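Long-range contacts in benzoate transport porin BenP (PDB 5DL8), which is an OprD-family beta-barrel porin of the Acinetobacter baumannii outer membrane, probably forming a narrow diffusion channel for small solutes such as benzoate: residues Asp136-Thr140 and Gly215-Phe219; Tyr166-Val172 and Leu200-Arg206; Asp224-Tyr230 and Tyr250-Asp256; Ser129-Leu135 and Thr150-Asn156. One frame throughout, in Å; residues are numbered along the deposited sequence.

Contact 1: Asp136-Thr140 and Gly215-Phe219; sequences DLPVT and GEYYF
Leu-137 opens the contact by setting its CB 4.3 Å from CE1 of Tyr-218, an oblique approach to that ring by a residue whose branched, apolar end suits a buried place. Pro-138 follows and does most of the packing. Its CB lies 3.9 Å from the centroid of the Tyr-218 ring and only 13° off the ring normal, a CH-pi contact over the face. The stiff pyrrolidine has little freedom to swing away. At another corner of the pyrrolidine, CD of Pro-138 lies 3.9 Å from OE2 of Glu-216, whose carboxylate has its main partner in Arg-206 on the adjoining strand. Val-139 sits at the centre of a classic gamma turn, closed by a weak bond from Thr-140 N to Pro-138 O. With CG1 anti to the backbone N (chi1 -165°), CG2 lies anti to the carbonyl carbon and meets OH of Tyr-218 at 3.4 Å. At Thr-140 the link becomes polar: one water lies 2.7 Å from Thr-140 OG1 and 3.0 Å from Tyr-218 OH, and makes a weak bond to Pro-138 O. The buried phenol thus has a polar partner among carbon neighbours. A loop folded inward and resting on side chains of the barrel wall is characteristic of porins, and here is consistent with the pore-narrowing third loop of the OprD family.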
# COMPACT_ATOMS: atom_id res chain seq x y z
N ASP A 136 -3.12 6.50 4.21
CA ASP A 136 -3.36 5.12 4.47
C ASP A 136 -4.87 4.86 4.17
O ASP A 136 -5.64 4.65 5.08
CB ASP A 136 -3.06 4.75 5.95
CG ASP A 136 -3.24 3.24 6.22
OD1 ASP A 136 -3.40 2.41 5.27
OD2 ASP A 136 -3.21 2.87 7.40
N LEU A 137 -5.22 4.89 2.88
CA LEU A 137 -6.57 4.84 2.37
C LEU A 137 -6.67 3.99 1.14
O LEU A 137 -5.66 3.69 0.43
CB LEU A 137 -7.00 6.25 1.95
CG LEU A 137 -7.16 7.19 3.19
CD1 LEU A 137 -7.12 8.61 2.72
CD2 LEU A 137 -8.39 6.97 4.07
N PRO A 138 -7.88 3.61 0.81
CA PRO A 138 -8.14 3.15 -0.59
C PRO A 138 -7.60 4.13 -1.68
O PRO A 138 -7.58 5.36 -1.48
CB PRO A 138 -9.64 3.18 -0.61
CG PRO A 138 -9.96 2.72 0.86
CD PRO A 138 -9.09 3.63 1.62
N VAL A 139 -7.19 3.62 -2.82
CA VAL A 139 -6.41 4.36 -3.74
C VAL A 139 -4.96 4.84 -3.30
O VAL A 139 -4.01 4.62 -4.05
CB VAL A 139 -7.15 5.69 -4.25
CG1 VAL A 139 -6.38 6.19 -5.51
CG2 VAL A 139 -8.65 5.49 -4.58
N THR A 140 -4.85 5.58 -2.16
CA THR A 140 -3.65 6.21 -1.73
C THR A 140 -3.18 5.51 -0.48
O THR A 140 -3.59 5.88 0.64
CB THR A 140 -3.91 7.71 -1.53
OG1 THR A 140 -4.87 7.90 -0.53
CG2 THR A 140 -4.37 8.38 -2.88
N GLY A 215 -16.90 -0.41 10.65
CA GLY A 215 -17.11 -0.24 9.21
C GLY A 215 -16.35 0.98 8.61
O GLY A 215 -16.01 1.92 9.27
N GLU A 216 -16.21 1.01 7.33
CA GLU A 216 -15.52 2.15 6.67
C GLU A 216 -16.28 2.44 5.38
O GLU A 216 -16.63 1.53 4.65
CB GLU A 216 -14.00 1.82 6.55
CG GLU A 216 -13.24 2.82 5.66
CD GLU A 216 -11.74 2.66 5.64
OE1 GLU A 216 -11.20 1.68 6.24
OE2 GLU A 216 -11.03 3.49 4.99
N TYR A 217 -16.58 3.68 5.10
CA TYR A 217 -17.00 4.04 3.78
C TYR A 217 -16.03 5.01 3.18
O TYR A 217 -15.64 6.01 3.83
CB TYR A 217 -18.34 4.76 3.85
CG TYR A 217 -18.75 5.38 2.54
CD1 TYR A 217 -19.14 4.59 1.47
CD2 TYR A 217 -18.71 6.74 2.35
CE1 TYR A 217 -19.46 5.15 0.21
CE2 TYR A 217 -19.15 7.32 1.15
CZ TYR A 217 -19.48 6.53 0.06
OH TYR A 217 -19.84 7.07 -1.18
N TYR A 218 -15.68 4.83 1.92
CA TYR A 218 -14.77 5.81 1.23
C TYR A 218 -15.35 6.18 -0.09
O TYR A 218 -15.84 5.33 -0.84
CB TYR A 218 -13.40 5.11 0.94
CG TYR A 218 -12.42 5.86 0.09
CD1 TYR A 218 -11.52 6.73 0.63
CD2 TYR A 218 -12.39 5.66 -1.28
CE1 TYR A 218 -10.59 7.40 -0.19
CE2 TYR A 218 -11.51 6.34 -2.11
CZ TYR A 218 -10.65 7.24 -1.56
OH TYR A 218 -9.80 7.85 -2.45
N PHE A 219 -15.17 7.42 -0.45
CA PHE A 219 -15.50 7.88 -1.80
C PHE A 219 -14.33 8.69 -2.33
O PHE A 219 -13.78 9.59 -1.65
CB PHE A 219 -16.80 8.68 -1.93
CG PHE A 219 -17.05 9.26 -3.35
CD1 PHE A 219 -17.38 8.43 -4.43
CD2 PHE A 219 -16.91 10.61 -3.61
CE1 PHE A 219 -17.64 8.96 -5.75
CE2 PHE A 219 -17.16 11.13 -4.93
CZ PHE A 219 -17.53 10.28 -5.99
O HOH W 1 -7.48 8.69 -0.73

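Contact 2: Tyr166-Val172 and Leu200-Arg206; sequences YAEIGRV and LNYIDLR
Tyr-202 lays its ring flat over Gly-170, its partner in a hydrogen-bonded pair between two neighbouring antiparallel strands of the porin barrel. The strand axes come within 4.7 Å, and paired N-H and C=O groups join the backbones along their length. The tyrosine takes the crowded position, CG between its backbone N and carbonyl carbon (chi1 76°), which folds the ring back across the partner strand. Gly-170 N then stands 3.7 Å above the ring plane, over its centre, where glycine suits because a CB would run into CE2 of Tyr-202. Val-172 fills in at the ring edge, its CG2 3.8 Å from CE2 of Tyr-202.

The hydroxyl reaches Glu-168, whose extended chain brings its carboxylate to the hydroxyl end of the ring, with the two planes 70° apart. Tyr-202 OH donates over 2.6 Å to the anti lone pair of Glu-168 OE2, while Tyr-166 OH donates to the other oxygen, Glu-168 OE1, over 2.7 Å. Two phenols from different strands therefore hold the rotation of a buried carboxylate and would probably stabilise its charge. Arg-206 NE makes a salt bridge to Asp-204 OD2 of its own strand, while its NH2 bonds to Tyr-304 and bridges to Glu-216.

On the other face, Ile-169 and Ile-203 meet obliquely on the surface and Ala-167 packs closely on Leu-205, apolar residues that suit the outside of a membrane barrel. Farther along, Arg-171 and Asn-201 lie side by side, guanidinium and amide nearly coplanar. Arg-171 also bridges to Glu-223, while its NH1 donates to an in-plane lone pair of Asn-201 OD1 over 2.9 Å.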
# COMPACT_ATOMS: atom_id res chain seq x y z
N TYR A 166 -15.10 8.64 13.04
CA TYR A 166 -13.92 9.32 12.53
C TYR A 166 -14.24 9.71 11.06
O TYR A 166 -14.73 8.88 10.26
CB TYR A 166 -12.68 8.39 12.58
CG TYR A 166 -11.47 8.94 11.84
CD1 TYR A 166 -11.33 8.75 10.42
CD2 TYR A 166 -10.48 9.68 12.52
CE1 TYR A 166 -10.24 9.31 9.72
CE2 TYR A 166 -9.36 10.19 11.81
CZ TYR A 166 -9.27 10.00 10.44
OH TYR A 166 -8.22 10.53 9.76
N ALA A 167 -13.89 10.94 10.68
CA ALA A 167 -14.05 11.40 9.24
C ALA A 167 -12.77 12.00 8.73
O ALA A 167 -12.06 12.59 9.49
CB ALA A 167 -15.16 12.43 9.14
N GLU A 168 -12.58 11.99 7.43
CA GLU A 168 -11.43 12.63 6.80
C GLU A 168 -11.84 12.96 5.37
O GLU A 168 -12.51 12.16 4.71
CB GLU A 168 -10.21 11.66 6.86
CG GLU A 168 -9.00 12.10 6.08
CD GLU A 168 -7.87 11.06 6.14
OE1 GLU A 168 -7.85 10.22 7.10
OE2 GLU A 168 -7.05 11.14 5.17
N ILE A 169 -11.53 14.18 4.96
CA ILE A 169 -11.72 14.68 3.59
C ILE A 169 -10.37 15.24 3.05
O ILE A 169 -9.53 15.68 3.80
CB ILE A 169 -12.84 15.77 3.44
CG1 ILE A 169 -12.47 17.05 4.16
CG2 ILE A 169 -14.20 15.22 3.88
CD1 ILE A 169 -13.45 18.20 3.94
N GLY A 170 -10.19 15.24 1.75
CA GLY A 170 -8.94 15.79 1.19
C GLY A 170 -9.02 16.05 -0.32
O GLY A 170 -9.92 15.55 -1.00
N ARG A 171 -8.13 16.88 -0.79
CA ARG A 171 -7.83 17.01 -2.18
C ARG A 171 -6.34 16.73 -2.40
O ARG A 171 -5.51 17.45 -1.95
CB ARG A 171 -8.09 18.39 -2.66
CG ARG A 171 -7.82 18.51 -4.14
CD ARG A 171 -8.42 19.81 -4.62
NE ARG A 171 -7.86 20.18 -5.90
CZ ARG A 171 -8.31 19.78 -7.08
NH1 ARG A 171 -9.38 18.94 -7.22
NH2 ARG A 171 -7.74 20.28 -8.15
N VAL A 172 -6.06 15.69 -3.16
CA VAL A 172 -4.71 15.23 -3.41
C VAL A 172 -4.34 15.58 -4.88
O VAL A 172 -4.87 15.00 -5.80
CB VAL A 172 -4.58 13.72 -3.15
CG1 VAL A 172 -3.08 13.31 -3.23
CG2 VAL A 172 -5.14 13.31 -1.78
N LEU A 200 -7.52 14.18 -6.97
CA LEU A 200 -8.33 13.23 -6.26
C LEU A 200 -9.00 13.97 -5.11
O LEU A 200 -8.32 14.45 -4.22
CB LEU A 200 -7.42 12.11 -5.70
CG LEU A 200 -8.08 11.14 -4.78
CD1 LEU A 200 -9.23 10.43 -5.48
CD2 LEU A 200 -7.10 10.07 -4.31
N ASN A 201 -10.33 13.99 -5.12
CA ASN A 201 -11.15 14.57 -4.03
C ASN A 201 -11.78 13.38 -3.33
O ASN A 201 -12.40 12.53 -3.98
CB ASN A 201 -12.26 15.49 -4.59
CG ASN A 201 -11.71 16.50 -5.62
OD1 ASN A 201 -10.90 17.35 -5.28
ND2 ASN A 201 -12.18 16.41 -6.85
N TYR A 202 -11.58 13.29 -2.05
CA TYR A 202 -12.04 12.09 -1.32
C TYR A 202 -12.74 12.39 0.02
O TYR A 202 -12.51 13.42 0.60
CB TYR A 202 -10.86 11.06 -1.11
CG TYR A 202 -9.88 11.42 -0.05
CD1 TYR A 202 -10.04 10.96 1.27
CD2 TYR A 202 -8.76 12.18 -0.35
CE1 TYR A 202 -9.15 11.27 2.26
CE2 TYR A 202 -7.87 12.51 0.68
CZ TYR A 202 -8.06 12.07 1.97
OH TYR A 202 -7.13 12.41 2.95
N ILE A 203 -13.53 11.43 0.47
CA ILE A 203 -14.08 11.37 1.88
C ILE A 203 -13.92 9.96 2.39
O ILE A 203 -14.11 8.97 1.61
CB ILE A 203 -15.50 12.00 2.03
CG1 ILE A 203 -16.21 11.67 3.38
CG2 ILE A 203 -16.38 11.57 0.91
CD1 ILE A 203 -17.20 12.76 3.82
N ASP A 204 -13.48 9.83 3.66
CA ASP A 204 -13.41 8.53 4.28
C ASP A 204 -14.04 8.63 5.63
O ASP A 204 -13.73 9.52 6.31
CB ASP A 204 -11.95 8.14 4.40
CG ASP A 204 -11.75 6.80 5.00
OD1 ASP A 204 -11.89 5.82 4.26
OD2 ASP A 204 -11.40 6.75 6.21
N LEU A 205 -14.92 7.70 6.00
CA LEU A 205 -15.67 7.66 7.26
C LEU A 205 -15.48 6.29 7.92
O LEU A 205 -15.54 5.21 7.18
CB LEU A 205 -17.16 7.85 6.96
CG LEU A 205 -17.57 9.15 6.33
CD1 LEU A 205 -19.10 9.25 6.16
CD2 LEU A 205 -17.14 10.36 7.18
N ARG A 206 -15.11 6.32 9.21
CA ARG A 206 -14.79 5.09 10.02
C ARG A 206 -15.65 5.05 11.27
O ARG A 206 -15.63 5.99 12.02
CB ARG A 206 -13.30 4.99 10.39
CG ARG A 206 -12.38 4.47 9.28
CD ARG A 206 -10.84 4.62 9.54
NE ARG A 206 -10.16 4.49 8.21
CZ ARG A 206 -8.92 4.01 7.93
NH1 ARG A 206 -8.11 3.66 8.93
NH2 ARG A 206 -8.51 3.89 6.64

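Contact 3: Asp224-Tyr230 and Tyr250-Asp256; sequences DLYNKHY and YFNAKDD
Asn-227 pairs with Lys-254, and His-229 with Asn-252, across a beta hairpin of the barrel wall, formed by strands 226-238 and 243-255. Each pair exchanges two backbone bonds. The strands run antiparallel at 165° to one another. On its other side the first segment bulges: Leu-225 and Tyr-226 both face Leu-222, a classic beta bulge. Toward 250-256 Leu-225 O still accepts from Asp-256 N over 3.0 Å, with the donor well above the carbonyl plane.

Side-chain bonds secure this end. Asp-256 spreads its carboxylate between two donors, accepting at OD2 from Asp-224 N over 3.0 Å, on the anti lone pair, and at OD1 from Asn-227 ND2 over 3.1 Å. Aspartate suits this strand end, since each oxygen can take a separate N-H. The Asn-227 amide spends its other atom, OD1, on Asn-221. On the same face as His-229, Asn-252 donates from ND2 to Tyr-250 OH, and that hydroxyl also bonds to Glu-265.

On the face of Lys-228, Tyr-230 and Phe-251 the contact is mostly packing. Lys-228 runs out extended and bends at its last torsion (chi4 75°), which lays CE and NZ obliquely beside the Phe-251 ring, while NZ bonds to Tyr-293. The aromatic pair Tyr-230 and Phe-251 meets at an intermediate tilt, ring planes 45° apart and centroids 4.7 Å apart; Tyr-230 CD1 lies over the rim of one Phe-251 face, 3.4 Å from CZ of Phe-251.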
# COMPACT_ATOMS: atom_id res chain seq x y z
N ASP A 224 -11.55 13.19 -14.03
CA ASP A 224 -11.36 12.86 -15.52
C ASP A 224 -10.91 11.43 -15.75
O ASP A 224 -10.69 11.01 -16.87
CB ASP A 224 -10.30 13.77 -16.23
CG ASP A 224 -10.24 15.25 -15.69
OD1 ASP A 224 -11.28 15.87 -15.98
OD2 ASP A 224 -9.17 15.73 -15.01
N LEU A 225 -10.71 10.66 -14.67
CA LEU A 225 -10.39 9.23 -14.79
C LEU A 225 -11.61 8.34 -14.33
O LEU A 225 -12.30 7.75 -15.17
CB LEU A 225 -9.05 8.91 -14.05
CG LEU A 225 -7.88 9.88 -14.33
CD1 LEU A 225 -6.58 9.47 -13.62
CD2 LEU A 225 -7.63 9.88 -15.81
N TYR A 226 -11.89 8.28 -13.04
CA TYR A 226 -12.94 7.40 -12.50
C TYR A 226 -13.29 7.79 -11.04
O TYR A 226 -12.53 8.47 -10.31
CB TYR A 226 -12.58 5.91 -12.66
CG TYR A 226 -11.30 5.43 -11.91
CD1 TYR A 226 -11.36 4.98 -10.59
CD2 TYR A 226 -10.06 5.33 -12.57
CE1 TYR A 226 -10.18 4.56 -9.89
CE2 TYR A 226 -8.92 4.90 -11.94
CZ TYR A 226 -8.95 4.55 -10.62
OH TYR A 226 -7.81 4.09 -10.01
N ASN A 227 -14.46 7.37 -10.68
CA ASN A 227 -15.02 7.53 -9.32
C ASN A 227 -15.12 6.22 -8.62
O ASN A 227 -15.48 5.22 -9.19
CB ASN A 227 -16.38 8.21 -9.45
CG ASN A 227 -16.22 9.63 -10.03
OD1 ASN A 227 -15.24 10.33 -9.75
ND2 ASN A 227 -17.13 10.01 -10.91
N LYS A 228 -14.72 6.18 -7.38
CA LYS A 228 -14.62 4.91 -6.66
C LYS A 228 -15.35 4.97 -5.33
O LYS A 228 -15.18 5.90 -4.55
CB LYS A 228 -13.18 4.57 -6.49
CG LYS A 228 -12.83 3.35 -5.65
CD LYS A 228 -11.34 3.51 -5.38
CE LYS A 228 -10.58 2.33 -4.72
NZ LYS A 228 -10.27 1.15 -5.60
N HIS A 229 -16.19 3.96 -5.10
CA HIS A 229 -16.84 3.70 -3.76
C HIS A 229 -16.25 2.41 -3.13
O HIS A 229 -16.05 1.38 -3.81
CB HIS A 229 -18.38 3.54 -3.86
CG HIS A 229 -19.09 4.73 -4.38
ND1 HIS A 229 -19.85 5.57 -3.58
CD2 HIS A 229 -19.23 5.20 -5.65
CE1 HIS A 229 -20.35 6.55 -4.31
NE2 HIS A 229 -20.01 6.34 -5.57
N TYR A 230 -16.04 2.48 -1.83
CA TYR A 230 -15.63 1.36 -1.04
C TYR A 230 -16.44 1.30 0.26
O TYR A 230 -16.59 2.29 0.97
CB TYR A 230 -14.11 1.59 -0.70
CG TYR A 230 -13.61 0.67 0.43
CD1 TYR A 230 -13.36 -0.63 0.16
CD2 TYR A 230 -13.44 1.10 1.71
CE1 TYR A 230 -12.92 -1.53 1.11
CE2 TYR A 230 -12.99 0.23 2.74
CZ TYR A 230 -12.66 -1.10 2.38
OH TYR A 230 -12.22 -2.10 3.21
N TYR A 250 -16.36 -4.26 -0.34
CA TYR A 250 -17.05 -3.94 -1.62
C TYR A 250 -16.45 -2.71 -2.24
O TYR A 250 -16.38 -1.63 -1.63
CB TYR A 250 -18.54 -3.79 -1.46
CG TYR A 250 -19.27 -3.32 -2.75
CD1 TYR A 250 -19.62 -4.21 -3.71
CD2 TYR A 250 -19.62 -2.00 -2.95
CE1 TYR A 250 -20.29 -3.82 -4.89
CE2 TYR A 250 -20.32 -1.60 -4.04
CZ TYR A 250 -20.62 -2.53 -5.03
OH TYR A 250 -21.23 -2.14 -6.20
N PHE A 251 -15.96 -2.90 -3.44
CA PHE A 251 -15.49 -1.78 -4.28
C PHE A 251 -16.40 -1.59 -5.54
O PHE A 251 -16.72 -2.57 -6.26
CB PHE A 251 -14.01 -1.96 -4.79
CG PHE A 251 -12.94 -1.93 -3.75
CD1 PHE A 251 -12.62 -3.03 -3.05
CD2 PHE A 251 -12.20 -0.82 -3.57
CE1 PHE A 251 -11.63 -3.01 -2.07
CE2 PHE A 251 -11.19 -0.75 -2.64
CZ PHE A 251 -10.89 -1.84 -1.87
N ASN A 252 -16.60 -0.34 -5.90
CA ASN A 252 -17.27 -0.01 -7.17
C ASN A 252 -16.46 1.06 -7.85
O ASN A 252 -16.31 2.10 -7.27
CB ASN A 252 -18.66 0.56 -6.90
CG ASN A 252 -19.60 0.62 -8.15
OD1 ASN A 252 -19.48 1.49 -9.05
ND2 ASN A 252 -20.59 -0.24 -8.15
N ALA A 253 -16.06 0.80 -9.09
CA ALA A 253 -15.30 1.75 -9.99
C ALA A 253 -16.03 2.02 -11.37
O ALA A 253 -16.33 1.13 -12.14
CB ALA A 253 -13.90 1.21 -10.25
N LYS A 254 -16.20 3.28 -11.65
CA LYS A 254 -16.85 3.72 -12.82
C LYS A 254 -16.24 4.95 -13.43
O LYS A 254 -15.95 5.91 -12.71
CB LYS A 254 -18.31 4.05 -12.43
CG LYS A 254 -19.24 3.91 -13.55
CD LYS A 254 -19.61 2.43 -13.70
CE LYS A 254 -20.54 2.24 -14.96
NZ LYS A 254 -19.90 2.42 -16.35
N ASP A 255 -16.12 5.04 -14.76
CA ASP A 255 -15.31 6.23 -15.26
C ASP A 255 -15.96 7.63 -15.01
O ASP A 255 -17.15 7.68 -14.98
CB ASP A 255 -14.83 6.05 -16.70
CG ASP A 255 -15.88 6.04 -17.59
OD1 ASP A 255 -17.04 5.94 -17.08
OD2 ASP A 255 -15.63 6.20 -18.75
N ASP A 256 -15.14 8.69 -14.79
CA ASP A 256 -15.60 10.06 -14.37
C ASP A 256 -15.71 10.86 -15.64
O ASP A 256 -14.67 11.20 -16.28
CB ASP A 256 -14.68 10.84 -13.40
CG ASP A 256 -15.21 12.29 -13.07
OD1 ASP A 256 -16.37 12.47 -12.66
OD2 ASP A 256 -14.47 13.28 -13.19
O HOH W 2 -18.22 4.22 -8.88

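Contact 4: Ser129-Leu135 and Thr150-Asn156; sequences SVGELWL and TSYWGTN
Trp-153 lays its indole over Gly-131 on the facing strand: Gly-131 CA stands 3.7 Å from the centroid of the six-membered ring and 5° off its normal, a CH-pi contact over the face. With CG anti to the backbone N (chi1 -174°), the tryptophan leans diagonally across the pair. Gly-131 has backbone angles that suit glycine, and it pairs with another glycine, Gly-154, through two bonds of 2.9 Å between the N of each and the O of the other. Both segments turn a corner here, at Gly-131 and Gly-154, so the strands bend together.

Trp-134 repeats the theme beyond the bend, with Ser-151 CB over its six-membered ring, 3.7 Å from the centroid. That serine is held from its other end as well, since Ser-151 OG donates to Glu-132 OE2 over 2.7 Å, on the anti side and a little out of the carboxylate plane. The second glutamate oxygen, OE1, goes to Ser-81.

On the face of Leu-133, Leu-135 brings CD1 obliquely against the Tyr-152 ring, 3.7 Å from CG of Tyr-152, and passes its CD2 alongside the amide of Asn-156. Asn-156 ND2 in turn bonds to Tyr-202.

Two serine hydroxyls bonded to the buried Glu-132 carboxylate would probably offset part of the cost of burying its charge, while the Trp-153 indole covers the backbone of Gly-131. The chemistry thus implies a bend kept closed by both bonding and packing just before the chain passes into the inward-folded loop.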
# COMPACT_ATOMS: atom_id res chain seq x y z
N SER A 129 -3.92 19.41 7.35
CA SER A 129 -2.53 19.24 6.86
C SER A 129 -2.39 19.73 5.40
O SER A 129 -3.24 19.42 4.56
CB SER A 129 -2.07 17.77 7.02
OG SER A 129 -2.15 17.43 8.39
N VAL A 130 -1.34 20.51 5.11
CA VAL A 130 -1.10 20.97 3.79
C VAL A 130 0.39 20.70 3.44
O VAL A 130 1.30 21.14 4.17
CB VAL A 130 -1.32 22.49 3.69
CG1 VAL A 130 -1.06 23.00 2.26
CG2 VAL A 130 -2.68 22.94 4.25
N GLY A 131 0.58 19.99 2.31
CA GLY A 131 1.89 19.64 1.71
C GLY A 131 1.96 18.12 1.47
O GLY A 131 1.14 17.50 0.81
N GLU A 132 2.99 17.50 2.02
CA GLU A 132 3.22 16.06 1.83
C GLU A 132 2.26 15.32 2.79
O GLU A 132 2.22 15.58 3.96
CB GLU A 132 4.73 15.70 2.06
CG GLU A 132 5.05 14.24 1.94
CD GLU A 132 6.52 13.88 2.05
OE1 GLU A 132 7.19 14.29 3.05
OE2 GLU A 132 6.99 13.15 1.15
N LEU A 133 1.59 14.32 2.25
CA LEU A 133 0.71 13.51 3.00
C LEU A 133 1.13 12.01 2.85
O LEU A 133 1.35 11.51 1.75
CB LEU A 133 -0.70 13.67 2.38
CG LEU A 133 -1.26 15.07 2.13
CD1 LEU A 133 -2.66 15.04 1.51
CD2 LEU A 133 -1.22 15.87 3.46
N TRP A 134 1.19 11.35 4.00
CA TRP A 134 1.32 9.95 4.10
C TRP A 134 -0.11 9.37 4.29
O TRP A 134 -0.56 9.23 5.36
CB TRP A 134 2.22 9.54 5.35
CG TRP A 134 3.51 10.19 5.21
CD1 TRP A 134 3.83 11.40 5.70
CD2 TRP A 134 4.61 9.77 4.33
NE1 TRP A 134 5.14 11.74 5.22
CE2 TRP A 134 5.61 10.75 4.40
CE3 TRP A 134 4.87 8.60 3.59
CZ2 TRP A 134 6.89 10.64 3.74
CZ3 TRP A 134 6.14 8.51 2.85
CH2 TRP A 134 7.11 9.56 2.92
N LEU A 135 -0.72 8.92 3.24
CA LEU A 135 -2.12 8.44 3.27
C LEU A 135 -2.10 6.93 3.50
O LEU A 135 -1.22 6.20 2.94
CB LEU A 135 -2.76 8.75 1.91
CG LEU A 135 -2.84 10.26 1.70
CD1 LEU A 135 -3.29 10.62 0.33
CD2 LEU A 135 -3.65 11.00 2.81
N THR A 150 6.25 5.66 -1.35
CA THR A 150 5.25 6.56 -1.98
C THR A 150 4.72 7.55 -0.94
O THR A 150 4.48 7.20 0.21
CB THR A 150 4.13 5.69 -2.59
OG1 THR A 150 4.77 4.72 -3.42
CG2 THR A 150 3.03 6.47 -3.45
N SER A 151 4.64 8.80 -1.32
CA SER A 151 3.86 9.80 -0.60
C SER A 151 3.09 10.66 -1.60
O SER A 151 3.20 10.42 -2.84
CB SER A 151 4.81 10.62 0.25
OG SER A 151 5.68 11.44 -0.54
N TYR A 152 2.34 11.67 -1.09
CA TYR A 152 1.30 12.42 -1.85
C TYR A 152 1.39 13.93 -1.54
O TYR A 152 1.99 14.36 -0.53
CB TYR A 152 -0.09 11.85 -1.39
CG TYR A 152 -0.25 10.42 -1.73
CD1 TYR A 152 -0.54 10.02 -2.98
CD2 TYR A 152 0.08 9.44 -0.81
CE1 TYR A 152 -0.63 8.64 -3.32
CE2 TYR A 152 -0.01 8.10 -1.14
CZ TYR A 152 -0.35 7.71 -2.38
OH TYR A 152 -0.40 6.34 -2.62
N TRP A 153 0.85 14.77 -2.40
CA TRP A 153 0.89 16.16 -2.08
C TRP A 153 -0.52 16.70 -2.19
O TRP A 153 -1.18 16.49 -3.22
CB TRP A 153 1.78 16.87 -3.06
CG TRP A 153 2.09 18.35 -2.81
CD1 TRP A 153 1.50 19.49 -3.44
CD2 TRP A 153 3.13 18.86 -1.99
NE1 TRP A 153 2.13 20.63 -3.01
CE2 TRP A 153 3.12 20.27 -2.11
CE3 TRP A 153 4.10 18.25 -1.17
CZ2 TRP A 153 4.02 21.08 -1.40
CZ3 TRP A 153 5.00 19.07 -0.47
CH2 TRP A 153 4.94 20.47 -0.60
N GLY A 154 -0.94 17.42 -1.16
CA GLY A 154 -2.31 18.01 -1.14
C GLY A 154 -2.69 18.58 0.19
O GLY A 154 -1.83 18.95 0.98
N THR A 155 -4.00 18.71 0.42
CA THR A 155 -4.56 19.16 1.68
C THR A 155 -5.53 18.17 2.18
O THR A 155 -6.34 17.69 1.37
CB THR A 155 -5.34 20.41 1.42
OG1 THR A 155 -4.53 21.27 0.64
CG2 THR A 155 -5.71 21.09 2.69
N ASN A 156 -5.47 17.85 3.47
CA ASN A 156 -6.55 17.10 4.11
C ASN A 156 -6.93 17.54 5.50
O ASN A 156 -6.22 18.30 6.12
CB ASN A 156 -6.30 15.59 4.08
CG ASN A 156 -5.14 15.08 4.99
OD1 ASN A 156 -4.58 15.75 5.86
ND2 ASN A 156 -4.90 13.83 4.84
O HOH W 3 -4.68 16.27 8.27

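The four contacts run along one stretch of the barrel wall and the loop that folds inside it, probably lining the pore. Contacts 1 and 2 are closest, with centres 8 Å apart: the loop of contact 1 continues from contact 4 and lies against the wall of contact 2. At their meeting Glu-216 OE2 and Asp-204 OD1 are 2.6 Å apart, so one carboxylate may well carry a proton, with Arg-206 beside them. Contact 3 continues the wall past contact 1, centres 12 Å apart, through Tyr-218 N and Tyr-230 O. Contacts 2 and 4 join between Arg-171 N and Thr-155 O, whereas contacts 3 and 4, centres 21 Å apart, do not touch. All lie away from the calcium sites.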